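Side-chain contacts in protocadherin gamma-B3 (Homo sapiens, PDB 5K8R), which is a potential calcium-dependent cell-adhesion protein that may help establish and maintain specific neuronal connections in the brain: residues L261-S266 and T272-L277; G288-A291 and H297-Y300. All coordinates share one frame; numbering follows the deposited sequence.

Both contacts lie in the third cadherin repeat of this four-repeat extracellular fragment, and each is a beta hairpin. Following the chain from the N terminus, contact 1 comes first: 261-266 turns back through five residues to meet 272-277, pairing strands 262-264 and 270-273 at one side of the repeat's beta sandwich. The chain then crosses to the other sheet, where contact 2 closes a second loop of five residues between 288-291 and 297-300, on strands 284-292 and 298-308. The two loops follow in series, neither enclosing the other. Their centres lie about 18 Å apart, and they meet in the sandwich interior, where Leu-264 CD2 packs on Val-289 CG1 at 3.7 Å.

Contact 1: L261-S266 and T272-L277; sequences LFKLDS and TTIGEL
Lys-263 and Thr-272 form the hydrogen-bonded antiparallel pair of this hairpin, exchanging two backbone bonds, Lys-263 N to Thr-272 O and Thr-272 N to Lys-263 O, each 2.9 Å long. Thr-272 O also faces Phe-262 CA and lies at the edge of the Phe-262 ring, near its plane. Past the neighbouring non-hydrogen-bonded pair, Phe-262 with Thr-273, the backbone contact continues through Leu-261 O, which takes a nearly straight bond from Ile-274 N at 2.7 Å and a weak one from Gly-275 N. The Ile-274 donor stands above the carbonyl plane, 43° out of it, as the chain leaves regular strand geometry.

Among the side chains, the Phe-262 ring meets two methyl groups obliquely: Thr-273 CG2, on the same face of the sheet, lies 3.6 Å from CE1, while Leu-277 CD1 comes equally near CZ, its side chain crossing that of Phe-262 at about a right angle. The same leucine methyl lies 3.7 Å from Leu-261 CD1, closing the contact at the end away from the turn. Leu-261 CD1 also reaches the backbone of Glu-276, 3.3 Å from Glu-276 O. Ile-274 CG2 touches Lys-263 CB at 3.7 Å. Ile-274 CG1 sits between its own backbone N and carbonyl carbon (chi1 61°), which lays it over the Leu-261 carbonyl, 3.4 Å from O.

Strand 262-264 is the outermost of its four-stranded antiparallel sheet, and on the far side of 270-273 runs strand 230-237. Phe-262 reaches across the sandwich to the opposite sheet, meeting Tyr-285 edge-to-face and packing on Phe-251 and Ile-305; Leu-277 similarly touches Ile-307 of strand 298-308.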
loop_
_atom_site.group_PDB
_atom_site.type_symbol
_atom_site.label_atom_id
_atom_site.label_comp_id
_atom_site.label_asym_id
_atom_site.label_seq_id
_atom_site.Cartn_x
_atom_site.Cartn_y
_atom_site.Cartn_z
ATOM N N LEU A 261 27.239 15.832 -17.047
ATOM C CA LEU A 261 28.516 15.364 -16.518
ATOM C C LEU A 261 28.396 14.146 -15.618
ATOM O O LEU A 261 29.237 13.247 -15.695
ATOM C CB LEU A 261 29.215 16.495 -15.749
ATOM C CG LEU A 261 30.356 17.209 -16.477
ATOM C CD1 LEU A 261 31.514 16.254 -16.712
ATOM C CD2 LEU A 261 29.878 17.809 -17.790
ATOM N N PHE A 262 27.378 14.084 -14.765
ATOM C CA PHE A 262 27.237 12.996 -13.811
ATOM C C PHE A 262 25.884 12.313 -13.972
ATOM O O PHE A 262 24.925 12.892 -14.490
ATOM C CB PHE A 262 27.405 13.494 -12.370
ATOM C CG PHE A 262 28.767 14.059 -12.082
ATOM C CD1 PHE A 262 29.847 13.221 -11.865
ATOM C CD2 PHE A 262 28.965 15.428 -12.027
ATOM C CE1 PHE A 262 31.102 13.738 -11.601
ATOM C CE2 PHE A 262 30.218 15.951 -11.762
ATOM C CZ PHE A 262 31.287 15.104 -11.549
ATOM N N LYS A 263 25.827 11.063 -13.515
ATOM C CA LYS A 263 24.627 10.243 -13.594
ATOM C C LYS A 263 24.488 9.447 -12.307
ATOM O O LYS A 263 25.460 8.848 -11.838
ATOM C CB LYS A 263 24.681 9.295 -14.799
ATOM C CG LYS A 263 23.583 8.242 -14.817
ATOM C CD LYS A 263 23.764 7.274 -15.975
ATOM C CE LYS A 263 22.733 6.157 -15.929
ATOM N NZ LYS A 263 21.341 6.681 -15.995
ATOM N N LEU A 264 23.283 9.444 -11.740
ATOM C CA LEU A 264 22.981 8.709 -10.517
ATOM C C LEU A 264 21.961 7.626 -10.837
ATOM O O LEU A 264 20.840 7.932 -11.255
ATOM C CB LEU A 264 22.451 9.643 -9.428
ATOM C CG LEU A 264 22.135 8.997 -8.077
ATOM C CD1 LEU A 264 23.395 8.424 -7.449
ATOM C CD2 LEU A 264 21.471 9.998 -7.142
ATOM N N ASP A 265 22.352 6.369 -10.640
ATOM C CA ASP A 265 21.457 5.252 -10.907
ATOM C C ASP A 265 20.288 5.276 -9.930
ATOM O O ASP A 265 20.479 5.424 -8.719
ATOM C CB ASP A 265 22.219 3.931 -10.802
ATOM C CG ASP A 265 21.463 2.764 -11.416
ATOM O OD1 ASP A 265 20.267 2.583 -11.106
ATOM O OD2 ASP A 265 22.072 2.023 -12.217
ATOM N N SER A 266 19.072 5.130 -10.462
ATOM C CA SER A 266 17.885 5.188 -9.615
ATOM C C SER A 266 17.826 4.007 -8.656
ATOM O O SER A 266 17.374 4.150 -7.515
ATOM C CB SER A 266 16.628 5.239 -10.483
ATOM O OG SER A 266 16.640 6.372 -11.333
ATOM N N THR A 272 28.131 7.841 -11.306
ATOM C CA THR A 272 29.136 7.695 -12.348
ATOM C C THR A 272 29.242 8.998 -13.126
ATOM O O THR A 272 28.431 9.913 -12.968
ATOM C CB THR A 272 28.805 6.536 -13.301
ATOM O OG1 THR A 272 27.503 6.736 -13.865
ATOM C CG2 THR A 272 28.839 5.200 -12.567
ATOM N N THR A 273 30.261 9.076 -13.973
ATOM C CA THR A 273 30.446 10.215 -14.856
ATOM C C THR A 273 29.981 9.862 -16.263
ATOM O O THR A 273 30.090 8.716 -16.704
ATOM C CB THR A 273 31.911 10.659 -14.893
ATOM O OG1 THR A 273 32.711 9.630 -15.488
ATOM C CG2 THR A 273 32.419 10.939 -13.485
ATOM N N ILE A 274 29.450 10.861 -16.962
ATOM C CA ILE A 274 29.071 10.711 -18.362
ATOM C C ILE A 274 29.785 11.698 -19.271
ATOM O O ILE A 274 29.709 11.549 -20.500
ATOM C CB ILE A 274 27.543 10.827 -18.554
ATOM C CG1 ILE A 274 27.047 12.200 -18.099
ATOM C CG2 ILE A 274 26.827 9.718 -17.801
ATOM C CD1 ILE A 274 25.546 12.369 -18.198
ATOM N N GLY A 275 30.471 12.695 -18.717
ATOM C CA GLY A 275 31.230 13.643 -19.507
ATOM C C GLY A 275 32.682 13.712 -19.081
ATOM O O GLY A 275 33.193 12.783 -18.447
ATOM N N GLU A 276 33.355 14.808 -19.415
ATOM C CA GLU A 276 34.769 14.986 -19.117
ATOM C C GLU A 276 34.933 16.013 -18.005
ATOM O O GLU A 276 34.384 17.116 -18.088
ATOM C CB GLU A 276 35.538 15.429 -20.364
ATOM C CG GLU A 276 35.299 14.555 -21.585
ATOM C CD GLU A 276 35.749 13.121 -21.378
ATOM O OE1 GLU A 276 36.733 12.902 -20.640
ATOM O OE2 GLU A 276 35.116 12.211 -21.954
ATOM N N LEU A 277 35.683 15.645 -16.970
ATOM C CA LEU A 277 36.009 16.579 -15.903
ATOM C C LEU A 277 37.163 17.475 -16.333
ATOM O O LEU A 277 38.117 17.021 -16.971
ATOM C CB LEU A 277 36.377 15.836 -14.618
ATOM C CG LEU A 277 35.297 15.030 -13.888
ATOM C CD1 LEU A 277 33.962 15.761 -13.925
ATOM C CD2 LEU A 277 35.158 13.631 -14.468
#

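Contact 2: G288-A291 and H297-Y300; sequences GVEA and HTAY
The phenol ring of Tyr-300 and the carboxylate of Glu-290 are nearly parallel, their planes 16° apart, on side chains that lie side by side and point the same way. Glu-290 CG approaches the ring obliquely, 3.5 Å from Tyr-300 CE2, and Val-289 O also lies obliquely to it. With CG anti to the backbone N (chi1 173°) and the chain extended beyond, Glu-290 runs alongside the ring until OE2 comes 3.3 Å from Tyr-300 OH; Thr-298 CG2 lies 3.5 Å from the same oxygen. Tyr-300 also packs on Ile-252 of strand 248-252 and on Ala-123 of the second subunit. With an alanine at this position, the Glu-290 methylenes would probably lose their aromatic neighbour and the carboxylate would be less restrained.

One step along the strands, Ala-291 and Ala-299 exchange two backbone hydrogen bonds, each 2.9 Å long, with their methyls on the other face of the antiparallel hairpin, both packing on Phe-212.

The hydrogen bonds thus join the strands through backbone atoms alone, leaving the side chains of Glu-290 and Tyr-300 to align carboxylate and ring on the face where the tyrosine touches the second subunit.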
loop_
_atom_site.group_PDB
_atom_site.type_symbol
_atom_site.label_atom_id
_atom_site.label_comp_id
_atom_site.label_asym_id
_atom_site.label_seq_id
_atom_site.Cartn_x
_atom_site.Cartn_y
_atom_site.Cartn_z
ATOM N N GLY A 288 22.830 17.771 -4.434
ATOM C CA GLY A 288 21.854 17.207 -3.518
ATOM C C GLY A 288 21.266 15.913 -4.067
ATOM O O GLY A 288 20.959 15.805 -5.254
ATOM N N VAL A 289 21.104 14.936 -3.180
ATOM C CA VAL A 289 20.612 13.611 -3.539
ATOM C C VAL A 289 19.371 13.308 -2.709
ATOM O O VAL A 289 19.363 13.520 -1.489
ATOM C CB VAL A 289 21.689 12.530 -3.331
ATOM C CG1 VAL A 289 21.112 11.146 -3.592
ATOM C CG2 VAL A 289 22.881 12.793 -4.240
ATOM N N GLU A 290 18.330 12.811 -3.374
ATOM C CA GLU A 290 17.062 12.458 -2.754
ATOM C C GLU A 290 16.815 10.963 -2.899
ATOM O O GLU A 290 17.082 10.379 -3.955
ATOM C CB GLU A 290 15.904 13.238 -3.390
ATOM C CG GLU A 290 14.521 12.806 -2.924
ATOM C CD GLU A 290 13.413 13.353 -3.802
ATOM O OE1 GLU A 290 13.699 13.726 -4.960
ATOM O OE2 GLU A 290 12.257 13.414 -3.336
ATOM N N ALA A 291 16.305 10.352 -1.831
ATOM C CA ALA A 291 15.905 8.952 -1.823
ATOM C C ALA A 291 14.438 8.861 -1.435
ATOM O O ALA A 291 14.026 9.423 -0.413
ATOM C CB ALA A 291 16.761 8.134 -0.854
ATOM N N HIS A 297 7.948 8.530 1.265
ATOM C CA HIS A 297 8.846 9.086 2.268
ATOM C C HIS A 297 10.163 9.474 1.609
ATOM O O HIS A 297 10.674 8.763 0.740
ATOM C CB HIS A 297 9.095 8.080 3.392
ATOM C CG HIS A 297 8.081 8.136 4.491
ATOM N ND1 HIS A 297 7.384 9.283 4.805
ATOM C CD2 HIS A 297 7.649 7.187 5.355
ATOM C CE1 HIS A 297 6.566 9.037 5.813
ATOM N NE2 HIS A 297 6.708 7.772 6.165
ATOM N N THR A 298 10.716 10.609 2.025
ATOM C CA THR A 298 11.889 11.177 1.380
ATOM C C THR A 298 13.033 11.337 2.372
ATOM O O THR A 298 12.821 11.526 3.574
ATOM C CB THR A 298 11.567 12.535 0.746
ATOM O OG1 THR A 298 11.011 13.407 1.738
ATOM C CG2 THR A 298 10.574 12.369 -0.394
ATOM N N ALA A 299 14.253 11.250 1.847
ATOM C CA ALA A 299 15.465 11.549 2.593
ATOM C C ALA A 299 16.415 12.299 1.672
ATOM O O ALA A 299 16.393 12.111 0.454
ATOM C CB ALA A 299 16.136 10.281 3.136
ATOM N N TYR A 300 17.248 13.156 2.259
ATOM C CA TYR A 300 18.108 14.028 1.470
ATOM C C TYR A 300 19.513 14.041 2.046
ATOM O O TYR A 300 19.692 14.197 3.257
ATOM C CB TYR A 300 17.541 15.453 1.419
ATOM C CG TYR A 300 16.174 15.535 0.777
ATOM C CD1 TYR A 300 15.019 15.359 1.530
ATOM C CD2 TYR A 300 16.038 15.783 -0.582
ATOM C CE1 TYR A 300 13.768 15.428 0.947
ATOM C CE2 TYR A 300 14.790 15.855 -1.174
ATOM C CZ TYR A 300 13.659 15.677 -0.405
ATOM O OH TYR A 300 12.415 15.748 -0.989
#